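Local structure of cystalysin (1C7N) at residues Q25-G30 against I347-F353; L62-P67 against P272-Y278. The protein is a two-chain pyridoxal-5'-phosphate-binding enzyme of the class I and II aminotransferase family, with the fold of that family. All coordinates share one frame; numbering follows the deposited sequence.

Contact 1 (Q25-G30 against I347-F353); sequences QNPEVG and IHKAQIF
The backbones of Asn26 and Ile347 come within 6.8 Å of each other, CA to CA, where the turn after helix 17-25 meets the last turn of helix 339-350. Residues Asn26 to Val29 form a type I beta turn, and Gln351 leaves the helix with a positive phi. Asn26 makes the direct bond to the helix. Its ND2 donates to Ile347 O at 2.8 Å, with an N-H...O angle of 146°. The acceptor lies in the plane of the Asn26 amide, but the nitrogen stands well above the carbonyl plane of Ile347. The same ND2 also donates to a water, which in turn donates to His348 O. Two carbonyls at the end of helix 339-350 are thus tied to one amide. With CG turned opposite the backbone N (chi1 -173°), the amide of Asn26 extends across to the helix. OD1 turns back and takes a weak bond from Glu28 N, which should limit rotation of the amide. A second bond closes the other end: Gly30 N points almost straight at Gln351 OE1, 2.8 Å away, at an N-H...O angle of 172°. Extended beyond CG, the Gln351 side chain carries OE1 across to the Gly30 backbone. Phe353 meets Gln25, Asn26 and Val29 with its ring. Gln25 NE2 lies at the ring edge, 3.3 Å from Phe353 CD2, with amide and ring nearly coplanar. Asn26 CB meets the ring edge at CZ. Val29 CG2 packs on Phe353 CE1 at 3.9 Å. Ile347 CG2 touches Asn26 CB. Around this, Val29 and Phe353 both rest on Met22 of helix 17-25. Arg385 of helix 376-393 bonds the carbonyls of Ala350 and Gln351, and Phe353 pairs through its backbone with Leu36.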
ATOM      1  N   GLN A  25      -9.404 -23.995   8.085  1.00 21.00           N
ATOM      2  CA  GLN A  25     -10.476 -24.317   9.015  1.00 21.19           C
ATOM      3  C   GLN A  25     -10.942 -25.759   8.878  1.00 20.27           C
ATOM      4  O   GLN A  25     -11.292 -26.402   9.867  1.00 21.27           O
ATOM      5  CB  GLN A  25     -11.659 -23.372   8.801  1.00 20.02           C
ATOM      6  CG  GLN A  25     -11.479 -22.019   9.454  1.00 21.81           C
ATOM      7  CD  GLN A  25     -12.573 -21.045   9.080  1.00 21.76           C
ATOM      8  OE1 GLN A  25     -12.715 -19.991   9.696  1.00 24.86           O
ATOM      9  NE2 GLN A  25     -13.347 -21.386   8.061  1.00 21.89           N
ATOM     10  N   ASN A  26     -10.945 -26.266   7.652  1.00 20.29           N
ATOM     11  CA  ASN A  26     -11.383 -27.631   7.407  1.00 20.38           C
ATOM     12  C   ASN A  26     -10.537 -28.268   6.310  1.00 21.07           C
ATOM     13  O   ASN A  26     -10.892 -28.214   5.134  1.00 20.03           O
ATOM     14  CB  ASN A  26     -12.857 -27.639   6.994  1.00 19.33           C
ATOM     15  CG  ASN A  26     -13.425 -29.040   6.878  1.00 20.11           C
ATOM     16  OD1 ASN A  26     -12.682 -30.011   6.742  1.00 20.42           O
ATOM     17  ND2 ASN A  26     -14.749 -29.149   6.921  1.00 18.03           N
ATOM     18  N   PRO A  27      -9.395 -28.871   6.685  1.00 22.21           N
ATOM     19  CA  PRO A  27      -8.499 -29.519   5.723  1.00 22.95           C
ATOM     20  C   PRO A  27      -9.186 -30.604   4.889  1.00 24.03           C
ATOM     21  O   PRO A  27      -8.709 -30.962   3.811  1.00 24.30           O
ATOM     22  CB  PRO A  27      -7.397 -30.087   6.612  1.00 23.53           C
ATOM     23  CG  PRO A  27      -7.337 -29.105   7.734  1.00 23.88           C
ATOM     24  CD  PRO A  27      -8.798 -28.869   8.032  1.00 22.80           C
ATOM     25  N   GLU A  28     -10.308 -31.117   5.389  1.00 24.33           N
ATOM     26  CA  GLU A  28     -11.050 -32.167   4.695  1.00 25.37           C
ATOM     27  C   GLU A  28     -12.116 -31.645   3.736  1.00 24.64           C
ATOM     28  O   GLU A  28     -12.835 -32.433   3.122  1.00 25.14           O
ATOM     29  CB  GLU A  28     -11.717 -33.101   5.710  1.00 27.21           C
ATOM     30  CG  GLU A  28     -10.796 -34.127   6.364  1.00 30.39           C
ATOM     31  CD  GLU A  28      -9.544 -33.516   6.951  1.00 32.13           C
ATOM     32  OE1 GLU A  28      -8.550 -33.362   6.208  1.00 34.00           O
ATOM     33  OE2 GLU A  28      -9.552 -33.179   8.154  1.00 33.65           O
ATOM     34  N   VAL A  29     -12.221 -30.326   3.602  1.00 24.03           N
ATOM     35  CA  VAL A  29     -13.222 -29.734   2.720  1.00 22.40           C
ATOM     36  C   VAL A  29     -13.149 -30.315   1.307  1.00 22.49           C
ATOM     37  O   VAL A  29     -12.063 -30.490   0.749  1.00 20.61           O
ATOM     38  CB  VAL A  29     -13.062 -28.194   2.651  1.00 22.45           C
ATOM     39  CG1 VAL A  29     -11.739 -27.828   2.003  1.00 22.73           C
ATOM     40  CG2 VAL A  29     -14.214 -27.587   1.885  1.00 21.67           C
ATOM     41  N   GLY A  30     -14.310 -30.619   0.734  1.00 21.93           N
ATOM     42  CA  GLY A  30     -14.350 -31.181  -0.607  1.00 22.92           C
ATOM     43  C   GLY A  30     -13.804 -30.235  -1.662  1.00 23.44           C
ATOM     44  O   GLY A  30     -13.758 -29.021  -1.451  1.00 22.23           O
ATOM     45  N   ILE A 347     -19.029 -25.361   9.244  1.00 15.90           N
ATOM     46  CA  ILE A 347     -17.736 -25.746   8.692  1.00 16.71           C
ATOM     47  C   ILE A 347     -17.543 -27.241   8.461  1.00 18.08           C
ATOM     48  O   ILE A 347     -17.060 -27.645   7.409  1.00 18.25           O
ATOM     49  CB  ILE A 347     -16.582 -25.273   9.599  1.00 16.86           C
ATOM     50  CG1 ILE A 347     -16.518 -23.745   9.616  1.00 16.02           C
ATOM     51  CG2 ILE A 347     -15.257 -25.861   9.116  1.00 16.17           C
ATOM     52  CD1 ILE A 347     -15.451 -23.196  10.548  1.00 17.47           C
ATOM     53  N   HIS A 348     -17.920 -28.060   9.438  1.00 19.08           N
ATOM     54  CA  HIS A 348     -17.703 -29.494   9.319  1.00 19.18           C
ATOM     55  C   HIS A 348     -18.864 -30.370   8.872  1.00 19.10           C
ATOM     56  O   HIS A 348     -18.637 -31.445   8.320  1.00 19.23           O
ATOM     57  CB  HIS A 348     -17.131 -30.039  10.631  1.00 19.49           C
ATOM     58  CG  HIS A 348     -15.810 -29.438  11.006  1.00 20.40           C
ATOM     59  ND1 HIS A 348     -15.698 -28.303  11.781  1.00 20.79           N
ATOM     60  CD2 HIS A 348     -14.545 -29.795  10.679  1.00 20.21           C
ATOM     61  CE1 HIS A 348     -14.423 -27.987  11.915  1.00 20.25           C
ATOM     62  NE2 HIS A 348     -13.702 -28.875  11.256  1.00 20.62           N
ATOM     63  N   LYS A 349     -20.097 -29.936   9.106  1.00 19.13           N
ATOM     64  CA  LYS A 349     -21.238 -30.740   8.688  1.00 19.07           C
ATOM     65  C   LYS A 349     -21.784 -30.284   7.343  1.00 17.53           C
ATOM     66  O   LYS A 349     -22.067 -31.107   6.479  1.00 17.65           O
ATOM     67  CB  LYS A 349     -22.353 -30.695   9.738  1.00 19.92           C
ATOM     68  CG  LYS A 349     -21.981 -31.337  11.062  1.00 22.41           C
ATOM     69  CD  LYS A 349     -21.583 -32.796  10.879  1.00 24.59           C
ATOM     70  CE  LYS A 349     -21.156 -33.421  12.200  1.00 27.31           C
ATOM     71  NZ  LYS A 349     -20.696 -34.833  12.034  1.00 29.50           N
ATOM     72  N   ALA A 350     -21.923 -28.974   7.169  1.00 15.68           N
ATOM     73  CA  ALA A 350     -22.452 -28.419   5.926  1.00 14.88           C
ATOM     74  C   ALA A 350     -21.361 -27.980   4.953  1.00 15.26           C
ATOM     75  O   ALA A 350     -21.623 -27.780   3.770  1.00 15.47           O
ATOM     76  CB  ALA A 350     -23.357 -27.238   6.238  1.00 14.96           C
ATOM     77  N   GLN A 351     -20.142 -27.834   5.458  1.00 14.78           N
ATOM     78  CA  GLN A 351     -19.025 -27.376   4.639  1.00 15.64           C
ATOM     79  C   GLN A 351     -19.434 -26.122   3.888  1.00 16.19           C
ATOM     80  O   GLN A 351     -19.153 -25.953   2.696  1.00 15.97           O
ATOM     81  CB  GLN A 351     -18.570 -28.466   3.671  1.00 16.41           C
ATOM     82  CG  GLN A 351     -17.630 -29.461   4.318  1.00 18.13           C
ATOM     83  CD  GLN A 351     -17.104 -30.488   3.348  1.00 19.70           C
ATOM     84  OE1 GLN A 351     -16.525 -30.148   2.314  1.00 22.77           O
ATOM     85  NE2 GLN A 351     -17.291 -31.759   3.678  1.00 20.97           N
ATOM     86  N   ILE A 352     -20.130 -25.253   4.607  1.00 15.44           N
ATOM     87  CA  ILE A 352     -20.568 -23.983   4.061  1.00 16.76           C
ATOM     88  C   ILE A 352     -19.818 -22.972   4.924  1.00 16.77           C
ATOM     89  O   ILE A 352     -19.930 -22.974   6.156  1.00 17.06           O
ATOM     90  CB  ILE A 352     -22.110 -23.835   4.164  1.00 17.62           C
ATOM     91  CG1 ILE A 352     -22.572 -22.647   3.319  1.00 18.39           C
ATOM     92  CG2 ILE A 352     -22.540 -23.676   5.619  1.00 19.41           C
ATOM     93  CD1 ILE A 352     -24.064 -22.654   3.028  1.00 18.55           C
ATOM     94  N   PHE A 353     -19.013 -22.137   4.282  1.00 14.59           N
ATOM     95  CA  PHE A 353     -18.212 -21.174   5.017  1.00 14.27           C
ATOM     96  C   PHE A 353     -18.723 -19.752   4.951  1.00 13.33           C
ATOM     97  O   PHE A 353     -18.452 -19.018   4.005  1.00 13.99           O
ATOM     98  CB  PHE A 353     -16.763 -21.250   4.534  1.00 12.63           C
ATOM     99  CG  PHE A 353     -16.157 -22.606   4.713  1.00 12.18           C
ATOM    100  CD1 PHE A 353     -16.500 -23.651   3.862  1.00 12.03           C
ATOM    101  CD2 PHE A 353     -15.292 -22.859   5.773  1.00 12.24           C
ATOM    102  CE1 PHE A 353     -15.993 -24.934   4.066  1.00 13.28           C
ATOM    103  CE2 PHE A 353     -14.783 -24.129   5.986  1.00 11.73           C
ATOM    104  CZ  PHE A 353     -15.131 -25.171   5.135  1.00 12.74           C
TER
HETATM  105  O   HOH W   1     -16.213 -31.916   6.797  1.00 16.39           O

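Contact 2 (L62-P67 against P272-Y278); sequences LGYTGP and PFTTLGY. With PLP (pyridoxal-5'-phosphate), chain J.
Tyr64 and Phe273 form the aromatic part of this contact, a T-shaped pair. The edge of Tyr64 points at one face of Phe273, with ring centroids 5.3 Å apart and planes at 88°. Tyr64 CD1 stands over that face, toward its rim. A third ring, Tyr278, is covered on one face by Gly66 C over its centre and Pro67 N nearer the rim.

Apolar and van der Waals contacts lie beside the rings. Leu62 CD2 presses on Thr275 CG2 at 3.5 Å, tighter than usual for two carbons. Thr65 sits over the start of helix 275-287, its OG1 3.3 Å from Thr275 CB.

No conventional hydrogen bond joins the segments. A CA-H...O contact does: Phe273 CA lies 3.2 Å from Thr65 O. Several polar groups are bonded within their own segment. Thr65 OG1, beside its backbone nitrogen (chi1 -52°), donates to Gly63 O at 2.8 Å from above the carbonyl plane. Tyr278 OH donates to Pro272 O at 2.5 Å, which holds the hydroxyl end of Tyr278. Thr274 OG1 caps the helix by accepting from Gly277 N.

Other bonds lead out to the second subunit and its ligand. Tyr64 OH donates to O3P of pyridoxal-5'-phosphate at 2.5 Å, while Asn175 of the second subunit binds the same pyridoxal-5'-phosphate. Asp40 of the second subunit accepts from Tyr64 N. Phe273 therefore backs a tyrosine held at both backbone and hydroxyl, and the contact lends that hydroxyl to a pyridoxal-5'-phosphate site built by both subunits.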
ATOM      1  N   LEU A  62       6.494   1.153 -14.615  1.00 14.34           N
ATOM      2  CA  LEU A  62       6.004   0.920 -13.260  1.00 14.31           C
ATOM      3  C   LEU A  62       6.799   1.613 -12.147  1.00 13.96           C
ATOM      4  O   LEU A  62       7.100   1.004 -11.120  1.00 14.80           O
ATOM      5  CB  LEU A  62       5.935  -0.590 -13.009  1.00 13.38           C
ATOM      6  CG  LEU A  62       5.148  -1.399 -14.053  1.00 12.90           C
ATOM      7  CD1 LEU A  62       5.361  -2.881 -13.817  1.00 12.77           C
ATOM      8  CD2 LEU A  62       3.657  -1.050 -13.991  1.00 11.26           C
ATOM      9  N   GLY A  63       7.113   2.891 -12.343  1.00 13.66           N
ATOM     10  CA  GLY A  63       7.880   3.635 -11.352  1.00 13.33           C
ATOM     11  C   GLY A  63       7.053   4.336 -10.286  1.00 13.69           C
ATOM     12  O   GLY A  63       5.900   3.973 -10.045  1.00 14.21           O
ATOM     13  N   TYR A  64       7.651   5.327  -9.629  1.00 13.06           N
ATOM     14  CA  TYR A  64       6.960   6.083  -8.592  1.00 13.48           C
ATOM     15  C   TYR A  64       5.802   6.822  -9.243  1.00 13.59           C
ATOM     16  O   TYR A  64       5.994   7.727 -10.062  1.00 12.95           O
ATOM     17  CB  TYR A  64       7.932   7.041  -7.906  1.00 12.17           C
ATOM     18  CG  TYR A  64       8.849   6.328  -6.936  1.00 10.45           C
ATOM     19  CD1 TYR A  64       8.357   5.818  -5.734  1.00 11.45           C
ATOM     20  CD2 TYR A  64      10.199   6.130  -7.234  1.00 10.45           C
ATOM     21  CE1 TYR A  64       9.184   5.125  -4.852  1.00 10.64           C
ATOM     22  CE2 TYR A  64      11.033   5.441  -6.360  1.00 10.32           C
ATOM     23  CZ  TYR A  64      10.521   4.942  -5.174  1.00 10.68           C
ATOM     24  OH  TYR A  64      11.352   4.256  -4.318  1.00 11.07           O
ATOM     25  N   THR A  65       4.594   6.422  -8.860  1.00 13.31           N
ATOM     26  CA  THR A  65       3.383   6.960  -9.454  1.00 13.15           C
ATOM     27  C   THR A  65       2.401   7.629  -8.504  1.00 13.69           C
ATOM     28  O   THR A  65       2.249   7.228  -7.348  1.00 14.51           O
ATOM     29  CB  THR A  65       2.647   5.832 -10.204  1.00 13.25           C
ATOM     30  OG1 THR A  65       3.569   5.180 -11.092  1.00 11.02           O
ATOM     31  CG2 THR A  65       1.462   6.386 -10.996  1.00 11.53           C
ATOM     32  N   GLY A  66       1.734   8.658  -9.019  1.00 12.83           N
ATOM     33  CA  GLY A  66       0.745   9.389  -8.255  1.00 13.84           C
ATOM     34  C   GLY A  66      -0.486   9.563  -9.126  1.00 13.78           C
ATOM     35  O   GLY A  66      -0.452   9.198 -10.304  1.00 13.97           O
ATOM     36  N   PRO A  67      -1.581  10.119  -8.586  1.00 14.38           N
ATOM     37  CA  PRO A  67      -2.823  10.331  -9.335  1.00 15.62           C
ATOM     38  C   PRO A  67      -2.706  11.475 -10.338  1.00 16.07           C
ATOM     39  O   PRO A  67      -2.158  12.522 -10.018  1.00 16.38           O
ATOM     40  CB  PRO A  67      -3.849  10.679  -8.247  1.00 15.61           C
ATOM     41  CG  PRO A  67      -3.133  10.432  -6.926  1.00 18.52           C
ATOM     42  CD  PRO A  67      -1.691  10.674  -7.229  1.00 15.14           C
ATOM     43  N   PRO A 272       0.447   6.188  -1.573  1.00 21.15           N
ATOM     44  CA  PRO A 272       0.426   4.994  -2.429  1.00 19.41           C
ATOM     45  C   PRO A 272       1.094   5.306  -3.768  1.00 18.50           C
ATOM     46  O   PRO A 272       0.713   6.265  -4.444  1.00 16.95           O
ATOM     47  CB  PRO A 272      -1.069   4.711  -2.611  1.00 20.14           C
ATOM     48  CG  PRO A 272      -1.721   5.411  -1.448  1.00 20.99           C
ATOM     49  CD  PRO A 272      -0.921   6.672  -1.320  1.00 20.19           C
ATOM     50  N   PHE A 273       2.083   4.506  -4.153  1.00 17.45           N
ATOM     51  CA  PHE A 273       2.780   4.717  -5.421  1.00 18.29           C
ATOM     52  C   PHE A 273       2.393   3.641  -6.436  1.00 18.20           C
ATOM     53  O   PHE A 273       3.004   3.536  -7.500  1.00 18.70           O
ATOM     54  CB  PHE A 273       4.302   4.672  -5.211  1.00 18.09           C
ATOM     55  CG  PHE A 273       4.818   5.689  -4.230  1.00 18.33           C
ATOM     56  CD1 PHE A 273       5.605   5.290  -3.152  1.00 18.22           C
ATOM     57  CD2 PHE A 273       4.526   7.040  -4.383  1.00 18.47           C
ATOM     58  CE1 PHE A 273       6.090   6.217  -2.242  1.00 18.33           C
ATOM     59  CE2 PHE A 273       5.008   7.979  -3.478  1.00 18.54           C
ATOM     60  CZ  PHE A 273       5.793   7.567  -2.403  1.00 18.74           C
ATOM     61  N   THR A 274       1.376   2.854  -6.105  1.00 18.74           N
ATOM     62  CA  THR A 274       0.916   1.762  -6.958  1.00 20.18           C
ATOM     63  C   THR A 274       0.222   2.206  -8.240  1.00 20.41           C
ATOM     64  O   THR A 274      -0.987   2.447  -8.252  1.00 21.61           O
ATOM     65  CB  THR A 274      -0.032   0.835  -6.188  1.00 22.53           C
ATOM     66  OG1 THR A 274      -0.752   0.014  -7.114  1.00 24.99           O
ATOM     67  CG2 THR A 274      -1.003   1.645  -5.353  1.00 22.79           C
ATOM     68  N   THR A 275       1.000   2.275  -9.317  1.00 18.95           N
ATOM     69  CA  THR A 275       0.522   2.699 -10.629  1.00 18.56           C
ATOM     70  C   THR A 275      -0.717   1.980 -11.154  1.00 18.74           C
ATOM     71  O   THR A 275      -1.610   2.612 -11.727  1.00 16.71           O
ATOM     72  CB  THR A 275       1.627   2.551 -11.684  1.00 18.90           C
ATOM     73  OG1 THR A 275       1.121   2.940 -12.966  1.00 18.85           O
ATOM     74  CG2 THR A 275       2.102   1.115 -11.750  1.00 17.97           C
ATOM     75  N   LEU A 276      -0.771   0.664 -10.977  1.00 17.95           N
ATOM     76  CA  LEU A 276      -1.919  -0.098 -11.458  1.00 18.14           C
ATOM     77  C   LEU A 276      -3.163   0.184 -10.627  1.00 18.21           C
ATOM     78  O   LEU A 276      -4.283   0.083 -11.129  1.00 18.38           O
ATOM     79  CB  LEU A 276      -1.602  -1.593 -11.454  1.00 19.29           C
ATOM     80  CG  LEU A 276      -0.439  -1.954 -12.384  1.00 20.74           C
ATOM     81  CD1 LEU A 276      -0.126  -3.437 -12.278  1.00 20.17           C
ATOM     82  CD2 LEU A 276      -0.798  -1.569 -13.815  1.00 18.82           C
ATOM     83  N   GLY A 277      -2.962   0.539  -9.361  1.00 17.45           N
ATOM     84  CA  GLY A 277      -4.084   0.847  -8.496  1.00 16.07           C
ATOM     85  C   GLY A 277      -4.810   2.080  -9.009  1.00 15.44           C
ATOM     86  O   GLY A 277      -6.037   2.110  -9.085  1.00 14.48           O
ATOM     87  N   TYR A 278      -4.053   3.108  -9.366  1.00 14.86           N
ATOM     88  CA  TYR A 278      -4.665   4.319  -9.888  1.00 15.81           C
ATOM     89  C   TYR A 278      -5.408   4.041 -11.190  1.00 15.48           C
ATOM     90  O   TYR A 278      -6.555   4.448 -11.346  1.00 16.38           O
ATOM     91  CB  TYR A 278      -3.614   5.410 -10.117  1.00 15.15           C
ATOM     92  CG  TYR A 278      -3.027   5.953  -8.837  1.00 15.41           C
ATOM     93  CD1 TYR A 278      -1.744   5.595  -8.427  1.00 14.99           C
ATOM     94  CD2 TYR A 278      -3.766   6.800  -8.012  1.00 15.58           C
ATOM     95  CE1 TYR A 278      -1.210   6.067  -7.229  1.00 14.65           C
ATOM     96  CE2 TYR A 278      -3.241   7.273  -6.807  1.00 15.15           C
ATOM     97  CZ  TYR A 278      -1.965   6.904  -6.425  1.00 14.15           C
ATOM     98  OH  TYR A 278      -1.435   7.377  -5.247  1.00 13.51           O
TER
HETATM   99  N1  PLP J 400      15.721   3.068   0.560  1.00 17.19           N
HETATM  100  C2  PLP J 400      16.695   3.718  -0.215  1.00 17.50           C
HETATM  101  C2A PLP J 400      18.035   3.888   0.467  1.00 15.96           C
HETATM  102  C3  PLP J 400      16.324   4.053  -1.594  1.00 18.17           C
HETATM  103  O3  PLP J 400      17.283   4.736  -2.254  1.00 18.92           O
HETATM  104  C4  PLP J 400      15.049   3.691  -2.083  1.00 19.96           C
HETATM  105  C4A PLP J 400      14.682   4.020  -3.459  1.00 20.20           C
HETATM  106  C5  PLP J 400      14.114   2.976  -1.159  1.00 20.68           C
HETATM  107  C6  PLP J 400      14.476   2.701   0.137  1.00 18.35           C
HETATM  108  C5A PLP J 400      12.812   2.412  -1.743  1.00 22.49           C
HETATM  109  O4P PLP J 400      11.683   2.766  -1.009  1.00 26.68           O
HETATM  110  P   PLP J 400      10.248   2.212  -1.481  1.00 28.05           P
HETATM  111  O1P PLP J 400       9.381   2.693  -0.366  1.00 25.63           O
HETATM  112  O2P PLP J 400      10.360   0.693  -1.567  1.00 24.91           O
HETATM  113  O3P PLP J 400       9.978   2.757  -2.805  1.00 25.21           O

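In the fold
Contact 1 and contact 2 lie far apart in the chain, with centres about 39 Å apart and nearest atoms about 28 Å apart. They share no helix or strand. In sequence, 25-30 comes first, then 62-67, 272-278 and finally 347-353, so both segments of contact 2 fall between those of contact 1. Helix 47-59 lies between 25-30 and 62-67. Contact 1 ties the region after helix 17-25 to the C-terminal helices 339-350 and 376-393, and the second subunit does not touch it. Contact 2 faces that subunit and reaches its pyridoxal-5'-phosphate. One contact joins early and late parts of the chain within a subunit; the other contributes to the pyridoxal-5'-phosphate pocket of the other subunit.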